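Local coordinates for protein glutamate receptor IIB,Glutamate receptor IIB (PDB 4WXJ) that probably acts as a glutamate-gated, kainate-type ion channel subunit at the fly neuromuscular junction, here represented by its ligand-binding domain with glutamate bound, at residues S119-K124 and T202-Y207; D186-K189 and T194-F197. All coordinates share one frame; numbering follows the deposited sequence.

Contact 1 (S119-K124 and T202-Y207); sequences SILSYK and TNLQYY
The peptide group between Ile120 and Leu121 offers one face to Leu204, whose CD1 methyl lies over it, 3.6 Å from Leu121 N. Within the helix, the ring of Tyr207 carries CD2 of Tyr206 over the centre of one face, so the edge of one ring meets the face of the next; the Tyr207 ring leads away from the strand and packs on Glu182 and Val185 instead. The strand–helix contact is apolar and rests on a single branch. CD1 of Leu204 also reaches CB of Ser119 at 4.0 Å and CB of Leu121 at 3.9 Å, settling between two side chains on the same side of the strand. Leu204 holds CG anti to its backbone nitrogen (chi1 -167°), which carries the branch out from the helix to the strand. Ser119 OG is engaged by Gln216, while Met199 packs against both leucines. The axes of strand 119-123 and helix 202-207 approach to 9.0 Å, their N-to-C directions 25° apart. Two residues before the helical segment is Glu200, a glutamate-binding residue, and Asn203 ND2 is hydrogen-bonded to Asp96, another. This is helix-on-sheet packing in the second lobe of the two-lobed, periplasmic-binding-protein-like domain of ionotropic glutamate receptors.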
loop_
_atom_site.group_PDB
_atom_site.type_symbol
_atom_site.label_atom_id
_atom_site.label_comp_id
_atom_site.label_asym_id
_atom_site.label_seq_id
_atom_site.Cartn_x
_atom_site.Cartn_y
_atom_site.Cartn_z
ATOM N N SER A 119 8.274 -6.053 5.916
ATOM C CA SER A 119 8.564 -7.036 6.948
ATOM C C SER A 119 7.642 -8.241 6.810
ATOM O O SER A 119 6.898 -8.358 5.832
ATOM C CB SER A 119 8.434 -6.412 8.339
ATOM O OG SER A 119 9.080 -7.214 9.315
ATOM N N ILE A 120 7.700 -9.132 7.794
ATOM C CA ILE A 120 7.007 -10.412 7.728
ATOM C C ILE A 120 5.903 -10.504 8.778
ATOM O O ILE A 120 6.170 -10.424 9.975
ATOM C CB ILE A 120 7.991 -11.583 7.933
ATOM C CG1 ILE A 120 9.155 -11.495 6.940
ATOM C CG2 ILE A 120 7.270 -12.921 7.783
ATOM C CD1 ILE A 120 10.341 -12.358 7.317
ATOM N N LEU A 121 4.664 -10.675 8.321
ATOM C CA LEU A 121 3.542 -10.926 9.220
ATOM C C LEU A 121 3.378 -12.428 9.398
ATOM O O LEU A 121 3.262 -13.167 8.417
ATOM C CB LEU A 121 2.248 -10.310 8.680
ATOM C CG LEU A 121 0.994 -10.560 9.527
ATOM C CD1 LEU A 121 1.118 -9.897 10.888
ATOM C CD2 LEU A 121 -0.251 -10.074 8.806
ATOM N N SER A 122 3.366 -12.873 10.651
ATOM C CA SER A 122 3.312 -14.296 10.955
ATOM C C SER A 122 2.355 -14.610 12.099
ATOM O O SER A 122 2.013 -13.743 12.904
ATOM C CB SER A 122 4.707 -14.812 11.305
ATOM O OG SER A 122 4.663 -16.185 11.652
ATOM N N TYR A 123 1.925 -15.866 12.151
ATOM C CA TYR A 123 1.165 -16.377 13.279
ATOM C C TYR A 123 2.134 -16.599 14.432
ATOM O O TYR A 123 3.258 -17.048 14.216
ATOM C CB TYR A 123 0.453 -17.679 12.904
ATOM C CG TYR A 123 -0.714 -18.039 13.795
ATOM C CD1 TYR A 123 -1.998 -17.602 13.498
ATOM C CD2 TYR A 123 -0.536 -18.826 14.924
ATOM C CE1 TYR A 123 -3.070 -17.931 14.305
ATOM C CE2 TYR A 123 -1.602 -19.161 15.738
ATOM C CZ TYR A 123 -2.867 -18.711 15.422
ATOM O OH TYR A 123 -3.932 -19.041 16.229
ATOM N N LYS A 124 1.709 -16.272 15.648
ATOM C CA LYS A 124 2.557 -16.457 16.819
ATOM C C LYS A 124 2.891 -17.931 17.033
ATOM O O LYS A 124 2.111 -18.813 16.674
ATOM C CB LYS A 124 1.880 -15.883 18.066
ATOM C CG LYS A 124 1.998 -14.374 18.185
ATOM C CD LYS A 124 1.301 -13.854 19.430
ATOM C CE LYS A 124 1.647 -12.396 19.682
ATOM N NZ LYS A 124 0.680 -11.739 20.606
ATOM N N THR A 202 3.870 -0.343 7.534
ATOM C CA THR A 202 2.708 0.464 7.881
ATOM C C THR A 202 1.479 -0.412 8.068
ATOM O O THR A 202 0.844 -0.407 9.125
ATOM C CB THR A 202 2.414 1.511 6.795
ATOM O OG1 THR A 202 2.433 0.881 5.506
ATOM C CG2 THR A 202 3.456 2.610 6.829
ATOM N N ASN A 203 1.154 -1.172 7.028
ATOM C CA ASN A 203 -0.014 -2.039 7.047
ATOM C C ASN A 203 0.139 -3.156 8.068
ATOM O O ASN A 203 -0.834 -3.571 8.694
ATOM C CB ASN A 203 -0.255 -2.627 5.657
ATOM C CG ASN A 203 -0.491 -1.560 4.609
ATOM O OD1 ASN A 203 -1.093 -0.525 4.891
ATOM N ND2 ASN A 203 -0.010 -1.802 3.394
ATOM N N LEU A 204 1.367 -3.639 8.231
ATOM C CA LEU A 204 1.651 -4.689 9.198
ATOM C C LEU A 204 1.348 -4.203 10.608
ATOM O O LEU A 204 0.727 -4.917 11.397
ATOM C CB LEU A 204 3.112 -5.137 9.097
ATOM C CG LEU A 204 3.457 -6.436 9.836
ATOM C CD1 LEU A 204 4.586 -7.162 9.124
ATOM C CD2 LEU A 204 3.841 -6.172 11.283
ATOM N N GLN A 205 1.791 -2.988 10.919
ATOM C CA GLN A 205 1.547 -2.394 12.228
ATOM C C GLN A 205 0.053 -2.284 12.493
ATOM O O GLN A 205 -0.418 -2.605 13.583
ATOM C CB GLN A 205 2.192 -1.010 12.325
ATOM C CG GLN A 205 2.020 -0.341 13.689
ATOM C CD GLN A 205 2.422 1.122 13.688
ATOM O OE1 GLN A 205 2.666 1.715 12.637
ATOM N NE2 GLN A 205 2.489 1.714 14.876
ATOM N N TYR A 206 -0.685 -1.826 11.487
ATOM C CA TYR A 206 -2.124 -1.644 11.616
ATOM C C TYR A 206 -2.832 -2.938 11.995
ATOM O O TYR A 206 -3.693 -2.945 12.875
ATOM C CB TYR A 206 -2.718 -1.105 10.317
ATOM C CG TYR A 206 -4.225 -1.016 10.351
ATOM C CD1 TYR A 206 -4.862 0.077 10.925
ATOM C CD2 TYR A 206 -5.014 -2.029 9.821
ATOM C CE1 TYR A 206 -6.240 0.161 10.964
ATOM C CE2 TYR A 206 -6.392 -1.952 9.855
ATOM C CZ TYR A 206 -7.000 -0.856 10.429
ATOM O OH TYR A 206 -8.371 -0.775 10.465
ATOM N N TYR A 207 -2.465 -4.030 11.331
ATOM C CA TYR A 207 -3.157 -5.301 11.511
ATOM C C TYR A 207 -2.660 -6.079 12.727
ATOM O O TYR A 207 -3.443 -6.757 13.391
ATOM C CB TYR A 207 -3.020 -6.162 10.252
ATOM C CG TYR A 207 -3.984 -5.771 9.154
ATOM C CD1 TYR A 207 -5.325 -6.122 9.229
ATOM C CD2 TYR A 207 -3.555 -5.061 8.041
ATOM C CE1 TYR A 207 -6.213 -5.770 8.232
ATOM C CE2 TYR A 207 -4.434 -4.705 7.037
ATOM C CZ TYR A 207 -5.765 -5.062 7.138
ATOM O OH TYR A 207 -6.648 -4.712 6.144
#

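Contact 2 (D186-K189 and T194-F197); sequences DRVK and TYAF
Arg187 and Tyr195 meet in a stack, with the guanidinium flat on the tyrosine ring, the two planes 4° apart and their centres separated by 4.0 Å. The stack is offset and has a cation-pi component: CZ of Arg187 sits nearest CE1 of Tyr195, at 3.5 Å, rather than over the middle of the ring. The methylene CD of Arg187 takes the more central place, a CH-pi contact 3.6 Å from the centroid of the Tyr195 ring and 12° off its normal. An extended chain from CG to NE lays the arginine across the ring in this way. Both polar ends are held beyond the stack, Arg187 NH1 by the carbonyl of Asp175 and Tyr195 OH by that of Ala176. With an alanine here in place of Tyr195, the guanidinium would probably lose the surface it lies on and be freer to turn, and the Ala176 carbonyl would lose its hydroxyl partner.

These residues lie on either side of the turn that joins helix 181-191 to strand 195-200, the return half of a beta-alpha-beta crossover that begins at the neighbouring parallel strand 141-143.

The apolar packing centres on Val188. Its CG2 approaches CB of Phe197 at 3.5 Å and lies 3.8 Å from CD2 of Tyr195, meeting that ring obliquely. The Phe197 ring leads away from the helix to Ile145 and Thr178, and its side chain comes within about 6 Å of the bound glutamate.

The polar link is a water that donates to Val188 O at 2.6 Å and to Tyr195 O at 2.9 Å, bridging backbone carbonyls of helix and strand.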
loop_
_atom_site.group_PDB
_atom_site.type_symbol
_atom_site.label_atom_id
_atom_site.label_comp_id
_atom_site.label_asym_id
_atom_site.label_seq_id
_atom_site.Cartn_x
_atom_site.Cartn_y
_atom_site.Cartn_z
ATOM N N ASP A 186 -5.909 -12.446 6.549
ATOM C CA ASP A 186 -6.870 -13.524 6.763
ATOM C C ASP A 186 -6.212 -14.885 6.562
ATOM O O ASP A 186 -6.512 -15.839 7.275
ATOM C CB ASP A 186 -8.068 -13.389 5.816
ATOM C CG ASP A 186 -8.912 -12.159 6.102
ATOM O OD1 ASP A 186 -8.703 -11.510 7.151
ATOM O OD2 ASP A 186 -9.791 -11.845 5.272
ATOM N N ARG A 187 -5.310 -14.970 5.590
ATOM C CA ARG A 187 -4.661 -16.236 5.275
ATOM C C ARG A 187 -3.664 -16.650 6.359
ATOM O O ARG A 187 -3.521 -17.835 6.649
ATOM C CB ARG A 187 -3.959 -16.151 3.920
ATOM C CG ARG A 187 -3.406 -17.479 3.440
ATOM C CD ARG A 187 -2.957 -17.414 1.991
ATOM N NE ARG A 187 -2.300 -18.649 1.576
ATOM C CZ ARG A 187 -1.794 -18.860 0.365
ATOM N NH1 ARG A 187 -1.867 -17.916 -0.567
ATOM N NH2 ARG A 187 -1.212 -20.018 0.084
ATOM N N VAL A 188 -2.972 -15.681 6.951
ATOM C CA VAL A 188 -2.043 -15.977 8.037
ATOM C C VAL A 188 -2.807 -16.489 9.256
ATOM O O VAL A 188 -2.383 -17.439 9.917
ATOM C CB VAL A 188 -1.211 -14.739 8.437
ATOM C CG1 VAL A 188 -0.355 -15.032 9.670
ATOM C CG2 VAL A 188 -0.326 -14.300 7.284
ATOM N N LYS A 189 -3.935 -15.848 9.551
ATOM C CA LYS A 189 -4.765 -16.236 10.685
ATOM C C LYS A 189 -5.334 -17.642 10.498
ATOM O O LYS A 189 -5.253 -18.478 11.397
ATOM C CB LYS A 189 -5.898 -15.222 10.881
ATOM C CG LYS A 189 -5.421 -13.877 11.416
ATOM C CD LYS A 189 -6.332 -12.725 11.010
ATOM C CE LYS A 189 -7.637 -12.720 11.783
ATOM N NZ LYS A 189 -8.462 -11.523 11.444
ATOM N N THR A 194 1.314 -21.869 9.074
ATOM C CA THR A 194 1.876 -22.506 7.885
ATOM C C THR A 194 1.986 -21.512 6.730
ATOM O O THR A 194 2.392 -21.876 5.625
ATOM C CB THR A 194 1.030 -23.711 7.435
ATOM O OG1 THR A 194 -0.289 -23.272 7.080
ATOM C CG2 THR A 194 0.940 -24.744 8.548
ATOM N N TYR A 195 1.628 -20.257 6.990
ATOM C CA TYR A 195 1.726 -19.206 5.983
ATOM C C TYR A 195 2.112 -17.871 6.612
ATOM O O TYR A 195 1.484 -17.420 7.571
ATOM C CB TYR A 195 0.405 -19.061 5.225
ATOM C CG TYR A 195 0.447 -18.024 4.123
ATOM C CD1 TYR A 195 0.992 -18.322 2.880
ATOM C CD2 TYR A 195 -0.060 -16.747 4.325
ATOM C CE1 TYR A 195 1.031 -17.378 1.870
ATOM C CE2 TYR A 195 -0.027 -15.797 3.321
ATOM C CZ TYR A 195 0.520 -16.117 2.097
ATOM O OH TYR A 195 0.555 -15.174 1.097
ATOM N N ALA A 196 3.154 -17.251 6.064
ATOM C CA ALA A 196 3.600 -15.934 6.497
ATOM C C ALA A 196 3.382 -14.935 5.366
ATOM O O ALA A 196 3.496 -15.280 4.192
ATOM C CB ALA A 196 5.053 -15.974 6.910
ATOM N N PHE A 197 3.066 -13.696 5.724
ATOM C CA PHE A 197 2.702 -12.686 4.740
ATOM C C PHE A 197 3.733 -11.565 4.716
ATOM O O PHE A 197 3.967 -10.898 5.723
ATOM C CB PHE A 197 1.307 -12.133 5.047
ATOM C CG PHE A 197 0.742 -11.255 3.963
ATOM C CD1 PHE A 197 0.669 -11.704 2.655
ATOM C CD2 PHE A 197 0.258 -9.992 4.261
ATOM C CE1 PHE A 197 0.143 -10.901 1.661
ATOM C CE2 PHE A 197 -0.272 -9.187 3.271
ATOM C CZ PHE A 197 -0.329 -9.641 1.969
HETATM O O HOH W 1 -0.240 -18.844 9.458
#

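How the contacts relate
The centres of the two contacts lie about 10 Å apart, on the same side of the chain's centre, and both reach one mixed sheet in which strands 108-123 and 195-200 run antiparallel as neighbours. Along the chain, 119-124 comes first, then both segments of contact 2, then 202-207, which follows strand 195-200 almost directly. The contacts meet where Leu121 N probably hydrogen-bonds to Phe197 O, at 2.7 Å, and where Val188 CG1 packs against Ser122 and Tyr123. Helices 181-191 and 201-208 thus border the same pair of strands, and between them the chain passes through Glu200, a residue that binds glutamate.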